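Local coordinates for putative uncharacterized protein (Burkholderia ambifaria, PDB 3W20), which probably acts as a 2-oxoglutarate-dependent dioxygenase of N-substituted L-amino acids, with a metal site that holds zinc in the crystal, at residues R172-Q177 with F261-E266; V194-R199 with E223-I228. All coordinates share one frame; numbering follows the deposited sequence.

Contact 1 of 2, residues R172-Q177 with F261-E266; sequences RSFPRQ and FLIHTE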
loop_
_atom_site.group_PDB
_atom_site.type_symbol
_atom_site.label_atom_id
_atom_site.label_comp_id
_atom_site.label_asym_id
_atom_site.label_seq_id
_atom_site.Cartn_x
_atom_site.Cartn_y
_atom_site.Cartn_z
ATOM N N ARG A 172 5.505 -10.206 14.674
ATOM C CA ARG A 172 5.105 -11.450 15.304
ATOM C C ARG A 172 5.305 -12.644 14.376
ATOM O O ARG A 172 4.892 -12.615 13.199
ATOM C CB ARG A 172 3.676 -11.356 15.754
ATOM C CG ARG A 172 3.154 -12.675 16.357
ATOM C CD ARG A 172 1.670 -12.463 16.757
ATOM N NE ARG A 172 1.192 -13.683 17.394
ATOM C CZ ARG A 172 -0.061 -13.948 17.711
ATOM N NH1 ARG A 172 -1.052 -13.101 17.378
ATOM N NH2 ARG A 172 -0.348 -15.127 18.249
ATOM N N SER A 173 5.976 -13.658 14.926
ATOM C CA SER A 173 6.231 -14.919 14.199
ATOM C C SER A 173 5.181 -15.923 14.568
ATOM O O SER A 173 4.739 -15.947 15.735
ATOM C CB SER A 173 7.603 -15.488 14.509
ATOM O OG SER A 173 7.890 -16.783 13.862
ATOM N N PHE A 174 4.768 -16.758 13.584
ATOM C CA PHE A 174 3.780 -17.808 13.797
ATOM C C PHE A 174 4.488 -19.117 13.581
ATOM O O PHE A 174 4.915 -19.419 12.438
ATOM C CB PHE A 174 2.649 -17.648 12.766
ATOM C CG PHE A 174 1.765 -16.422 13.053
ATOM C CD1 PHE A 174 0.544 -16.581 13.708
ATOM C CD2 PHE A 174 2.226 -15.133 12.804
ATOM C CE1 PHE A 174 -0.277 -15.466 13.983
ATOM C CE2 PHE A 174 1.460 -14.013 13.180
ATOM C CZ PHE A 174 0.193 -14.195 13.765
ATOM N N PRO A 175 4.738 -19.900 14.662
ATOM C CA PRO A 175 5.627 -21.062 14.424
ATOM C C PRO A 175 5.051 -22.126 13.511
ATOM O O PRO A 175 5.787 -22.904 12.902
ATOM C CB PRO A 175 5.822 -21.660 15.861
ATOM C CG PRO A 175 4.733 -21.021 16.679
ATOM C CD PRO A 175 4.337 -19.730 16.086
ATOM N N ARG A 176 3.722 -22.149 13.328
ATOM C CA ARG A 176 3.134 -23.082 12.424
ATOM C C ARG A 176 2.730 -22.457 11.084
ATOM O O ARG A 176 1.778 -22.924 10.442
ATOM C CB ARG A 176 1.944 -23.852 13.049
ATOM C CG ARG A 176 2.282 -24.497 14.409
ATOM C CD ARG A 176 3.522 -25.427 14.333
ATOM N NE ARG A 176 4.180 -25.394 15.658
ATOM C CZ ARG A 176 5.474 -25.631 15.851
ATOM N NH1 ARG A 176 5.955 -25.554 17.069
ATOM N NH2 ARG A 176 6.298 -26.013 14.877
ATOM N N GLN A 177 3.372 -21.342 10.683
ATOM C CA GLN A 177 3.002 -20.731 9.374
ATOM C C GLN A 177 3.113 -21.852 8.314
ATOM O O GLN A 177 4.124 -22.582 8.301
ATOM C CB GLN A 177 3.990 -19.629 9.041
ATOM C CG GLN A 177 3.759 -19.005 7.614
ATOM C CD GLN A 177 4.622 -17.771 7.378
ATOM O OE1 GLN A 177 4.764 -16.931 8.258
ATOM N NE2 GLN A 177 5.047 -17.592 6.114
ATOM N N PHE A 261 0.418 -18.704 1.507
ATOM C CA PHE A 261 0.784 -19.084 2.861
ATOM C C PHE A 261 -0.421 -18.856 3.773
ATOM O O PHE A 261 -1.336 -18.028 3.517
ATOM C CB PHE A 261 1.959 -18.177 3.323
ATOM C CG PHE A 261 3.203 -18.451 2.559
ATOM C CD1 PHE A 261 4.118 -19.444 3.008
ATOM C CD2 PHE A 261 3.497 -17.701 1.395
ATOM C CE1 PHE A 261 5.296 -19.734 2.299
ATOM C CE2 PHE A 261 4.689 -17.976 0.682
ATOM C CZ PHE A 261 5.547 -19.006 1.090
ATOM N N LEU A 262 -0.393 -19.565 4.896
ATOM C CA LEU A 262 -1.447 -19.467 5.892
ATOM C C LEU A 262 -0.868 -19.207 7.273
ATOM O O LEU A 262 0.106 -19.797 7.621
ATOM C CB LEU A 262 -2.149 -20.827 5.949
ATOM C CG LEU A 262 -3.003 -21.219 4.735
ATOM C CD1 LEU A 262 -3.170 -22.740 4.793
ATOM C CD2 LEU A 262 -4.361 -20.532 4.756
ATOM N N ILE A 263 -1.477 -18.323 8.058
ATOM C CA ILE A 263 -1.228 -18.268 9.479
ATOM C C ILE A 263 -2.538 -18.337 10.266
ATOM O O ILE A 263 -3.571 -17.899 9.804
ATOM C CB ILE A 263 -0.456 -16.981 9.916
ATOM C CG1 ILE A 263 -1.112 -15.703 9.330
ATOM C CG2 ILE A 263 0.963 -17.133 9.405
ATOM C CD1 ILE A 263 -0.410 -14.428 9.852
ATOM N N HIS A 264 -2.475 -18.930 11.440
ATOM C CA HIS A 264 -3.701 -19.072 12.225
ATOM C C HIS A 264 -3.733 -17.966 13.252
ATOM O O HIS A 264 -3.058 -18.031 14.269
ATOM C CB HIS A 264 -3.706 -20.435 12.890
ATOM C CG HIS A 264 -5.066 -20.819 13.454
ATOM N ND1 HIS A 264 -5.309 -22.057 13.966
ATOM C CD2 HIS A 264 -6.265 -20.113 13.520
ATOM C CE1 HIS A 264 -6.634 -22.122 14.365
ATOM N NE2 HIS A 264 -7.209 -20.947 14.085
ATOM N N THR A 265 -4.524 -16.941 12.986
ATOM C CA THR A 265 -4.590 -15.811 13.925
ATOM C C THR A 265 -5.750 -15.936 14.890
ATOM O O THR A 265 -6.601 -16.828 14.728
ATOM C CB THR A 265 -4.703 -14.467 13.197
ATOM O OG1 THR A 265 -6.025 -14.291 12.712
ATOM C CG2 THR A 265 -3.715 -14.456 12.010
ATOM N N GLU A 266 -5.701 -15.094 15.960
ATOM C CA GLU A 266 -6.790 -14.977 16.920
ATOM C C GLU A 266 -8.144 -14.862 16.216
ATOM O O GLU A 266 -9.131 -15.376 16.732
ATOM C CB GLU A 266 -6.538 -13.782 17.895
ATOM C CG GLU A 266 -5.761 -14.031 19.229
ATOM C CD GLU A 266 -4.372 -14.707 19.234
ATOM O OE1 GLU A 266 -3.280 -14.032 19.133
ATOM O OE2 GLU A 266 -4.360 -15.938 19.505
#
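Phe174 and Ile263 meet because their first torsions turn a flat ring and a branched chain onto one another. Phe174 sets CG anti to its carbonyl carbon (chi1 -71°), laying the ring over strand 255-265, while Ile263 holds CG1 between backbone N and carbonyl carbon (chi1 50°), and CD1 ends up over the ring face, 3.9 Å from the centroid. The other branch fills the near end: Ile263 CG2 lies 3.8 Å from Phe174 CB. A beta-branched residue suits the place, since each arm has its own surface to cover. Against the opposite face of the ring packs the extended Arg172, whose guanidinium lays one face over Phe174 CZ; Arg172 NH1 donates to Glu266 OE1 at 3.0 Å, on the syn side but tilted out of the carboxylate plane, and NH2 adds a weak second bond to the same oxygen. Gln177 closes the type I turn that begins at Phe174, its N bonded to Phe174 O at 3.0 Å. Its CB and CG cross obliquely over Ile263 CG2, and its NE2 stands 3.7 Å from Phe261 CD1, amide and ring planes 77° apart; OE1 is held by Val159 N. Phe261 itself packs on the zinc ligand Asp157. The chemistry is thus graded, from an exposed salt bridge, which solvent probably weakens, through a layered aromatic centre to an anchored amide beside Phe261, whose ring borders the metal site.

Contact 2 of 2, residues V194-R199 with E223-I228; sequences VMWDNR and ERAAKI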
loop_
_atom_site.group_PDB
_atom_site.type_symbol
_atom_site.label_atom_id
_atom_site.label_comp_id
_atom_site.label_asym_id
_atom_site.label_seq_id
_atom_site.Cartn_x
_atom_site.Cartn_y
_atom_site.Cartn_z
ATOM N N VAL A 194 13.267 -29.952 -1.261
ATOM C CA VAL A 194 13.942 -30.543 -0.121
ATOM C C VAL A 194 13.579 -29.641 1.110
ATOM O O VAL A 194 13.548 -28.412 1.008
ATOM C CB VAL A 194 15.447 -30.568 -0.321
ATOM C CG1 VAL A 194 16.085 -31.128 0.915
ATOM C CG2 VAL A 194 15.718 -31.475 -1.531
HETATM N N MSE A 195 13.314 -30.271 2.252
HETATM C CA MSE A 195 12.943 -29.522 3.460
HETATM C C MSE A 195 13.845 -30.082 4.587
HETATM O O MSE A 195 13.863 -31.333 4.830
HETATM C CB MSE A 195 11.401 -29.724 3.724
HETATM C CG MSE A 195 11.188 -29.077 5.064
HETATM SE SE MSE A 195 9.192 -29.181 5.370
HETATM C CE MSE A 195 8.840 -30.923 5.794
ATOM N N TRP A 196 14.637 -29.189 5.259
ATOM C CA TRP A 196 15.426 -29.620 6.360
ATOM C C TRP A 196 14.845 -29.337 7.742
ATOM O O TRP A 196 14.046 -28.402 7.930
ATOM C CB TRP A 196 16.757 -28.898 6.320
ATOM C CG TRP A 196 17.641 -29.218 5.106
ATOM C CD1 TRP A 196 18.698 -30.141 5.032
ATOM C CD2 TRP A 196 17.595 -28.592 3.783
ATOM N NE1 TRP A 196 19.281 -30.111 3.780
ATOM C CE2 TRP A 196 18.697 -29.200 3.000
ATOM C CE3 TRP A 196 16.890 -27.566 3.234
ATOM C CZ2 TRP A 196 18.935 -28.833 1.678
ATOM C CZ3 TRP A 196 17.127 -27.210 1.894
ATOM C CH2 TRP A 196 18.165 -27.802 1.158
ATOM N N ASP A 197 15.274 -30.156 8.723
ATOM C CA ASP A 197 14.944 -29.936 10.134
ATOM C C ASP A 197 15.843 -28.873 10.742
ATOM O O ASP A 197 16.770 -29.095 11.599
ATOM C CB ASP A 197 14.938 -31.306 10.848
ATOM C CG ASP A 197 14.754 -31.186 12.324
ATOM O OD1 ASP A 197 14.062 -30.250 12.754
ATOM O OD2 ASP A 197 15.392 -31.995 13.036
ATOM N N ASN A 198 15.646 -27.661 10.223
ATOM C CA ASN A 198 16.467 -26.496 10.581
ATOM C C ASN A 198 15.588 -25.258 10.432
ATOM O O ASN A 198 14.967 -25.105 9.414
ATOM C CB ASN A 198 17.688 -26.382 9.665
ATOM C CG ASN A 198 18.555 -25.186 9.995
ATOM O OD1 ASN A 198 18.196 -24.032 9.711
ATOM N ND2 ASN A 198 19.723 -25.450 10.639
ATOM N N ARG A 199 15.486 -24.458 11.492
ATOM C CA ARG A 199 14.628 -23.212 11.419
ATOM C C ARG A 199 15.376 -21.972 11.744
ATOM O O ARG A 199 15.570 -21.610 12.929
ATOM C CB ARG A 199 13.417 -23.363 12.395
ATOM C CG ARG A 199 12.496 -24.512 12.186
ATOM C CD ARG A 199 11.339 -24.368 13.286
ATOM N NE ARG A 199 10.287 -24.948 12.592
ATOM C CZ ARG A 199 9.016 -24.659 12.664
ATOM N NH1 ARG A 199 8.464 -23.778 13.504
ATOM N NH2 ARG A 199 8.324 -25.342 11.862
ATOM N N GLU A 223 24.590 -30.343 7.315
ATOM C CA GLU A 223 25.057 -31.735 7.295
ATOM C C GLU A 223 24.628 -32.481 8.558
ATOM O O GLU A 223 24.682 -33.691 8.598
ATOM C CB GLU A 223 26.571 -31.824 7.076
ATOM C CG GLU A 223 27.409 -31.542 8.312
ATOM C CD GLU A 223 28.852 -31.198 7.953
ATOM O OE1 GLU A 223 29.759 -31.687 8.645
ATOM O OE2 GLU A 223 29.092 -30.440 6.981
ATOM N N ARG A 224 24.178 -31.755 9.578
ATOM C CA ARG A 224 23.622 -32.382 10.789
ATOM C C ARG A 224 22.066 -32.510 10.758
ATOM O O ARG A 224 21.480 -33.174 11.614
ATOM C CB ARG A 224 24.109 -31.618 12.044
ATOM C CG ARG A 224 25.617 -31.301 12.028
ATOM C CD ARG A 224 26.203 -30.842 13.368
ATOM N NE ARG A 224 25.752 -29.516 13.821
ATOM C CZ ARG A 224 26.335 -28.340 13.539
ATOM N NH1 ARG A 224 27.419 -28.266 12.773
ATOM N NH2 ARG A 224 25.821 -27.218 14.024
ATOM N N ALA A 225 21.402 -31.923 9.753
ATOM C CA ALA A 225 19.927 -31.838 9.811
ATOM C C ALA A 225 19.247 -32.932 8.971
ATOM O O ALA A 225 19.572 -33.102 7.794
ATOM C CB ALA A 225 19.453 -30.462 9.374
ATOM N N ALA A 226 18.237 -33.556 9.553
ATOM C CA ALA A 226 17.398 -34.507 8.836
ATOM C C ALA A 226 16.704 -33.770 7.670
ATOM O O ALA A 226 16.316 -32.601 7.798
ATOM C CB ALA A 226 16.391 -35.207 9.758
ATOM N N LYS A 227 16.542 -34.463 6.530
ATOM C CA LYS A 227 15.818 -33.838 5.432
ATOM C C LYS A 227 14.705 -34.727 4.896
ATOM O O LYS A 227 14.814 -35.960 4.955
ATOM C CB LYS A 227 16.766 -33.296 4.315
ATOM C CG LYS A 227 17.260 -34.333 3.403
ATOM C CD LYS A 227 18.342 -33.775 2.476
ATOM C CE LYS A 227 18.942 -35.010 1.833
ATOM N NZ LYS A 227 20.003 -34.601 0.856
ATOM N N ILE A 228 13.641 -34.090 4.395
ATOM C CA ILE A 228 12.530 -34.749 3.703
ATOM C C ILE A 228 12.646 -34.297 2.284
ATOM O O ILE A 228 12.644 -33.074 1.997
ATOM C CB ILE A 228 11.221 -34.223 4.288
ATOM C CG1 ILE A 228 11.106 -34.716 5.723
ATOM C CG2 ILE A 228 10.056 -34.704 3.454
ATOM C CD1 ILE A 228 9.873 -34.177 6.430
#
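Ala225 touches Asp197 just before the strands pair, its methyl CB 3.7 Å from Asp197 O; so small a side chain lets the backbone come close to the turn that leaves the neighbouring strand. The same methyl touches Trp196 CB more loosely. Next, Ala226 contributes its carbonyl: Asp197 N donates to Ala226 O at 2.8 Å, and Trp196 CA-H leans on the same oxygen. Asp197, centre of an inverse gamma turn, then carries the chain away from its partner. Lys227 faces Trp196 as an antiparallel non-hydrogen-bonded pair, and the two side chains run side by side. The pairing puts Lys227 CB over the five-membered ring of the Trp196 indole, 4.2 Å from its centroid, in a CH-pi contact. CG then sits between backbone N and carbonyl carbon (chi1 79°), from where the extended chain carries Lys227 CD to 3.8 Å from Val194 CG1, which covers part of an indole face. A lysine suits this exposed edge, since its methylenes pack on the ring while its amino end leads away. Ile228 and selenomethionine Met195 form an antiparallel hydrogen-bonded pair, Met195 N to Ile228 O at 2.9 Å and Ile228 N to Met195 O at 2.8 Å. On this buried face their chains lie alongside, and Met195 CE meets Ile228 CD1 at 3.5 Å, a tight fit; Met195 also approaches the zinc ligand His246. Strand 193-196 is the middle of a three-stranded antiparallel sheet, between 227-230 and 246-248, and helix 203-216 lies in the connection joining the paired strands.

Overall arrangement
From the N terminus, the chain first reaches 172-177, in the loop between strands 139-143 and 178-185. It then runs to strand 193-196, passes through helix 203-216 and returns as strand 227-230, where contact 2 closes the shorter loop. Beyond strands 236-241 and 246-248 it arrives at strand 255-265, and contact 1 closes the longer loop, which encloses contact 2 entirely. Contact 1 fastens a loop to the large mixed sheet, while contact 2 joins two strands of the small antiparallel one. Their centres are about 21 Å apart, yet Arg199 probably bonds to Pro175 O, linking them directly. The protein has the double-stranded beta-helix fold, and both contacts include residues near the zinc ligands.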